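Local atomic coordinates of aac(6')-Ii (Enterococcus faecium, PDB entry 1N71), a protein that binds coenzyme A and probably transfers an acetyl group to the 6'-amino group of aminoglycoside antibiotics, making its host resistant to them. Residues Ile46-Ile60 with Leu91-Gly103. Residues are numbered along the deposited sequence; the frame is centred on the assembly and turned at random.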
loop_
_atom_site.group_PDB
_atom_site.type_symbol
_atom_site.label_atom_id
_atom_site.label_comp_id
_atom_site.label_asym_id
_atom_site.label_seq_id
_atom_site.Cartn_x
_atom_site.Cartn_y
_atom_site.Cartn_z
ATOM N N ILE A 46 10.980 11.377 -3.800
ATOM C CA ILE A 46 10.894 12.774 -4.172
ATOM C C ILE A 46 10.562 13.501 -2.873
ATOM O O ILE A 46 9.760 13.013 -2.067
ATOM C CB ILE A 46 9.797 12.994 -5.233
ATOM C CG1 ILE A 46 10.234 12.340 -6.549
ATOM C CG2 ILE A 46 9.540 14.477 -5.437
ATOM C CD1 ILE A 46 9.146 12.258 -7.595
ATOM N N ALA A 47 11.210 14.642 -2.662
ATOM C CA ALA A 47 11.011 15.449 -1.465
ATOM C C ALA A 47 10.888 16.916 -1.869
ATOM O O ALA A 47 11.853 17.528 -2.333
ATOM C CB ALA A 47 12.181 15.265 -0.516
ATOM N N VAL A 48 9.695 17.469 -1.689
ATOM C CA VAL A 48 9.423 18.855 -2.050
ATOM C C VAL A 48 9.036 19.669 -0.826
ATOM O O VAL A 48 8.221 19.237 -0.012
ATOM C CB VAL A 48 8.292 18.924 -3.097
ATOM C CG1 VAL A 48 7.961 20.370 -3.431
ATOM C CG2 VAL A 48 8.710 18.163 -4.345
ATOM N N ALA A 49 9.614 20.858 -0.703
ATOM C CA ALA A 49 9.324 21.708 0.439
ATOM C C ALA A 49 8.682 23.032 0.077
ATOM O O ALA A 49 8.805 23.526 -1.048
ATOM C CB ALA A 49 10.594 21.959 1.230
ATOM N N ALA A 50 7.978 23.589 1.053
ATOM C CA ALA A 50 7.318 24.874 0.917
ATOM C C ALA A 50 8.010 25.729 1.968
ATOM O O ALA A 50 7.912 25.446 3.162
ATOM C CB ALA A 50 5.840 24.747 1.227
ATOM N N VAL A 51 8.731 26.753 1.524
ATOM C CA VAL A 51 9.451 27.613 2.450
ATOM C C VAL A 51 9.083 29.082 2.323
ATOM O O VAL A 51 9.049 29.639 1.227
ATOM C CB VAL A 51 10.974 27.471 2.261
ATOM C CG1 VAL A 51 11.711 28.367 3.251
ATOM C CG2 VAL A 51 11.384 26.023 2.460
ATOM N N ASP A 52 8.795 29.698 3.462
ATOM C CA ASP A 52 8.456 31.110 3.503
ATOM C C ASP A 52 9.676 31.775 4.123
ATOM O O ASP A 52 9.969 31.572 5.303
ATOM C CB ASP A 52 7.225 31.344 4.377
ATOM C CG ASP A 52 6.690 32.756 4.258
ATOM O OD1 ASP A 52 7.481 33.707 4.422
ATOM O OD2 ASP A 52 5.478 32.915 4.001
ATOM N N GLN A 53 10.392 32.554 3.321
ATOM C CA GLN A 53 11.600 33.217 3.787
ATOM C C GLN A 53 12.633 32.131 4.086
ATOM O O GLN A 53 13.379 31.718 3.196
ATOM N N ASP A 54 12.655 31.656 5.328
ATOM C CA ASP A 54 13.597 30.620 5.734
ATOM C C ASP A 54 12.889 29.557 6.575
ATOM O O ASP A 54 13.518 28.632 7.086
ATOM C CB ASP A 54 14.732 31.243 6.550
ATOM N N GLU A 55 11.575 29.695 6.709
ATOM C CA GLU A 55 10.789 28.759 7.507
ATOM C C GLU A 55 10.061 27.720 6.666
ATOM O O GLU A 55 9.396 28.056 5.688
ATOM C CB GLU A 55 9.777 29.532 8.360
ATOM C CG GLU A 55 8.688 28.675 8.995
ATOM C CD GLU A 55 7.755 29.477 9.896
ATOM O OE1 GLU A 55 7.430 30.631 9.549
ATOM O OE2 GLU A 55 7.333 28.944 10.945
ATOM N N LEU A 56 10.200 26.456 7.053
ATOM C CA LEU A 56 9.535 25.361 6.352
ATOM C C LEU A 56 8.084 25.335 6.817
ATOM O O LEU A 56 7.810 25.078 7.990
ATOM C CB LEU A 56 10.195 24.023 6.687
ATOM C CG LEU A 56 9.637 22.814 5.922
ATOM C CD1 LEU A 56 10.083 22.891 4.472
ATOM C CD2 LEU A 56 10.121 21.518 6.554
ATOM N N VAL A 57 7.156 25.593 5.902
ATOM C CA VAL A 57 5.742 25.609 6.249
ATOM C C VAL A 57 4.968 24.426 5.667
ATOM O O VAL A 57 3.800 24.216 6.003
ATOM C CB VAL A 57 5.074 26.920 5.776
ATOM C CG1 VAL A 57 5.718 28.120 6.482
ATOM C CG2 VAL A 57 5.208 27.057 4.267
ATOM N N GLY A 58 5.616 23.658 4.796
ATOM C CA GLY A 58 4.953 22.517 4.193
ATOM C C GLY A 58 5.920 21.545 3.544
ATOM O O GLY A 58 6.996 21.929 3.080
ATOM N N PHE A 59 5.541 20.273 3.511
ATOM C CA PHE A 59 6.395 19.253 2.920
ATOM C C PHE A 59 5.553 18.145 2.308
ATOM O O PHE A 59 4.502 17.790 2.839
ATOM C CB PHE A 59 7.308 18.644 3.984
ATOM C CG PHE A 59 8.218 17.567 3.461
ATOM C CD1 PHE A 59 9.406 17.894 2.811
ATOM C CD2 PHE A 59 7.879 16.219 3.599
ATOM C CE1 PHE A 59 10.249 16.899 2.304
ATOM C CE2 PHE A 59 8.707 15.218 3.101
ATOM C CZ PHE A 59 9.901 15.557 2.450
ATOM N N ILE A 60 6.024 17.607 1.191
ATOM C CA ILE A 60 5.332 16.514 0.522
ATOM C C ILE A 60 6.385 15.588 -0.074
ATOM O O ILE A 60 7.445 16.036 -0.515
ATOM C CB ILE A 60 4.383 17.031 -0.593
ATOM C CG1 ILE A 60 3.495 15.884 -1.090
ATOM C CG2 ILE A 60 5.189 17.617 -1.749
ATOM C CD1 ILE A 60 2.415 16.318 -2.069
ATOM N N LEU A 91 1.993 22.147 -3.408
ATOM C CA LEU A 91 2.882 21.022 -3.127
ATOM C C LEU A 91 2.489 19.802 -3.958
ATOM O O LEU A 91 3.343 19.126 -4.529
ATOM C CB LEU A 91 2.842 20.648 -1.636
ATOM C CG LEU A 91 3.557 21.578 -0.653
ATOM C CD1 LEU A 91 3.309 21.109 0.780
ATOM C CD2 LEU A 91 5.047 21.599 -0.964
ATOM N N VAL A 92 1.195 19.515 -4.023
ATOM C CA VAL A 92 0.734 18.368 -4.794
ATOM C C VAL A 92 1.042 18.544 -6.277
ATOM O O VAL A 92 1.534 17.625 -6.924
ATOM C CB VAL A 92 -0.767 18.140 -4.590
ATOM C CG1 VAL A 92 -1.282 17.089 -5.565
ATOM C CG2 VAL A 92 -1.010 17.688 -3.156
ATOM N N ASN A 93 0.767 19.727 -6.812
ATOM C CA ASN A 93 1.041 19.979 -8.221
ATOM C C ASN A 93 2.528 19.880 -8.538
ATOM O O ASN A 93 2.907 19.402 -9.611
ATOM C CB ASN A 93 0.497 21.349 -8.635
ATOM C CG ASN A 93 -1.020 21.382 -8.676
ATOM O OD1 ASN A 93 -1.656 20.427 -9.119
ATOM N ND2 ASN A 93 -1.603 22.483 -8.229
ATOM N N TYR A 94 3.377 20.321 -7.612
ATOM C CA TYR A 94 4.816 20.251 -7.838
ATOM C C TYR A 94 5.243 18.786 -7.786
ATOM O O TYR A 94 6.071 18.338 -8.574
ATOM C CB TYR A 94 5.567 21.065 -6.780
ATOM C CG TYR A 94 7.017 21.341 -7.120
ATOM C CD1 TYR A 94 7.992 20.363 -6.955
ATOM C CD2 TYR A 94 7.410 22.586 -7.610
ATOM C CE1 TYR A 94 9.327 20.615 -7.269
ATOM C CE2 TYR A 94 8.742 22.848 -7.929
ATOM C CZ TYR A 94 9.694 21.858 -7.754
ATOM O OH TYR A 94 11.012 22.114 -8.061
ATOM N N LEU A 95 4.673 18.034 -6.852
ATOM C CA LEU A 95 5.006 16.624 -6.746
ATOM C C LEU A 95 4.655 15.924 -8.060
ATOM O O LEU A 95 5.446 15.151 -8.594
ATOM C CB LEU A 95 4.228 15.975 -5.596
ATOM C CG LEU A 95 4.372 14.451 -5.501
ATOM C CD1 LEU A 95 5.799 14.078 -5.126
ATOM C CD2 LEU A 95 3.401 13.919 -4.467
ATOM N N GLU A 96 3.464 16.204 -8.574
ATOM C CA GLU A 96 3.019 15.580 -9.816
ATOM C C GLU A 96 3.974 15.847 -10.976
ATOM O O GLU A 96 4.248 14.951 -11.769
ATOM C CB GLU A 96 1.595 16.031 -10.141
ATOM C CG GLU A 96 0.569 15.368 -9.216
ATOM C CD GLU A 96 -0.861 15.793 -9.490
ATOM O OE1 GLU A 96 -1.177 16.131 -10.645
ATOM O OE2 GLU A 96 -1.678 15.770 -8.546
ATOM N N LYS A 97 4.503 17.064 -11.062
ATOM C CA LYS A 97 5.450 17.386 -12.125
ATOM C C LYS A 97 6.726 16.555 -11.957
ATOM O O LYS A 97 7.261 16.021 -12.934
ATOM C CB LYS A 97 5.800 18.878 -12.096
ATOM N N GLU A 98 7.206 16.437 -10.717
ATOM C CA GLU A 98 8.420 15.673 -10.419
ATOM C C GLU A 98 8.258 14.187 -10.733
ATOM O O GLU A 98 9.149 13.566 -11.314
ATOM C CB GLU A 98 8.808 15.826 -8.942
ATOM C CG GLU A 98 9.274 17.213 -8.526
ATOM C CD GLU A 98 10.714 17.498 -8.919
ATOM O OE1 GLU A 98 11.578 16.639 -8.654
ATOM O OE2 GLU A 98 10.982 18.583 -9.483
ATOM N N VAL A 99 7.125 13.613 -10.339
ATOM C CA VAL A 99 6.877 12.199 -10.593
ATOM C C VAL A 99 6.822 11.951 -12.097
ATOM O O VAL A 99 7.445 11.025 -12.613
ATOM C CB VAL A 99 5.548 11.741 -9.952
ATOM C CG1 VAL A 99 5.236 10.305 -10.363
ATOM C CG2 VAL A 99 5.644 11.844 -8.433
ATOM N N ALA A 100 6.082 12.794 -12.804
ATOM C CA ALA A 100 5.959 12.647 -14.249
ATOM C C ALA A 100 7.325 12.660 -14.922
ATOM O O ALA A 100 7.584 11.862 -15.819
ATOM C CB ALA A 100 5.100 13.766 -14.815
ATOM N N SER A 101 8.195 13.568 -14.484
ATOM C CA SER A 101 9.524 13.698 -15.077
ATOM C C SER A 101 10.385 12.454 -14.903
ATOM O O SER A 101 11.392 12.293 -15.590
ATOM C CB SER A 101 10.255 14.919 -14.499
ATOM O OG SER A 101 10.612 14.720 -13.142
ATOM N N ARG A 102 9.998 11.573 -13.985
ATOM C CA ARG A 102 10.759 10.349 -13.768
ATOM C C ARG A 102 10.104 9.164 -14.466
ATOM O O ARG A 102 10.488 8.022 -14.249
ATOM C CB ARG A 102 10.900 10.049 -12.271
ATOM C CG ARG A 102 11.589 11.159 -11.488
ATOM C CD ARG A 102 12.117 10.662 -10.156
ATOM N NE ARG A 102 12.702 11.744 -9.368
ATOM C CZ ARG A 102 13.393 11.562 -8.247
ATOM N NH1 ARG A 102 13.590 10.336 -7.781
ATOM N NH2 ARG A 102 13.875 12.607 -7.585
ATOM N N GLY A 103 9.112 9.440 -15.305
ATOM C CA GLY A 103 8.431 8.371 -16.018
ATOM C C GLY A 103 7.217 7.841 -15.274
ATOM O O GLY A 103 6.621 6.841 -15.679
#
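L91 lays its branched end on the beta hairpin 46-60: CD2 rests against CB of A50, at 3.9 Å, and CD1 lies 3.6 Å from the backbone N of F59. Small residues suit this place. G58, with no side chain, lets CD1 of L91 come to 3.8 Å from its carbonyl C, and this glycine belongs with V57 to a classic beta bulge opposite A50. I60 holds CG1 anti to its backbone N (chi1 -170°) and stays extended beyond it, so that CD1 reaches L95 CD2, 3.5 Å away, and V92, while CG2 packs on CB of L91. The other methyl of L95, CD1, meets CG2 of I46, so one leucine bridges both strands. Both methyls of V48 close on CD1 of Y94, each 3.5 Å away, meeting the ring obliquely; the tyrosine can bury its ring carbons here at the partly exposed margin. Near the helix end I46 points CD1 at V99 CG2, 3.6 Å off, and sets CG1 over the centre of one face of the guanidinium of R102, just beyond the helix. G103, with positive phi, ends the helix in a Schellman motif. The helix segment 91-101 runs at 32° to strand 55-60, its mostly aliphatic side chains packing on residues 46-50 and 58-60, and I60 also touches L76, a coenzyme A-binding residue. This is the helix-on-sheet packing of the GNAT fold, beside its coenzyme A site.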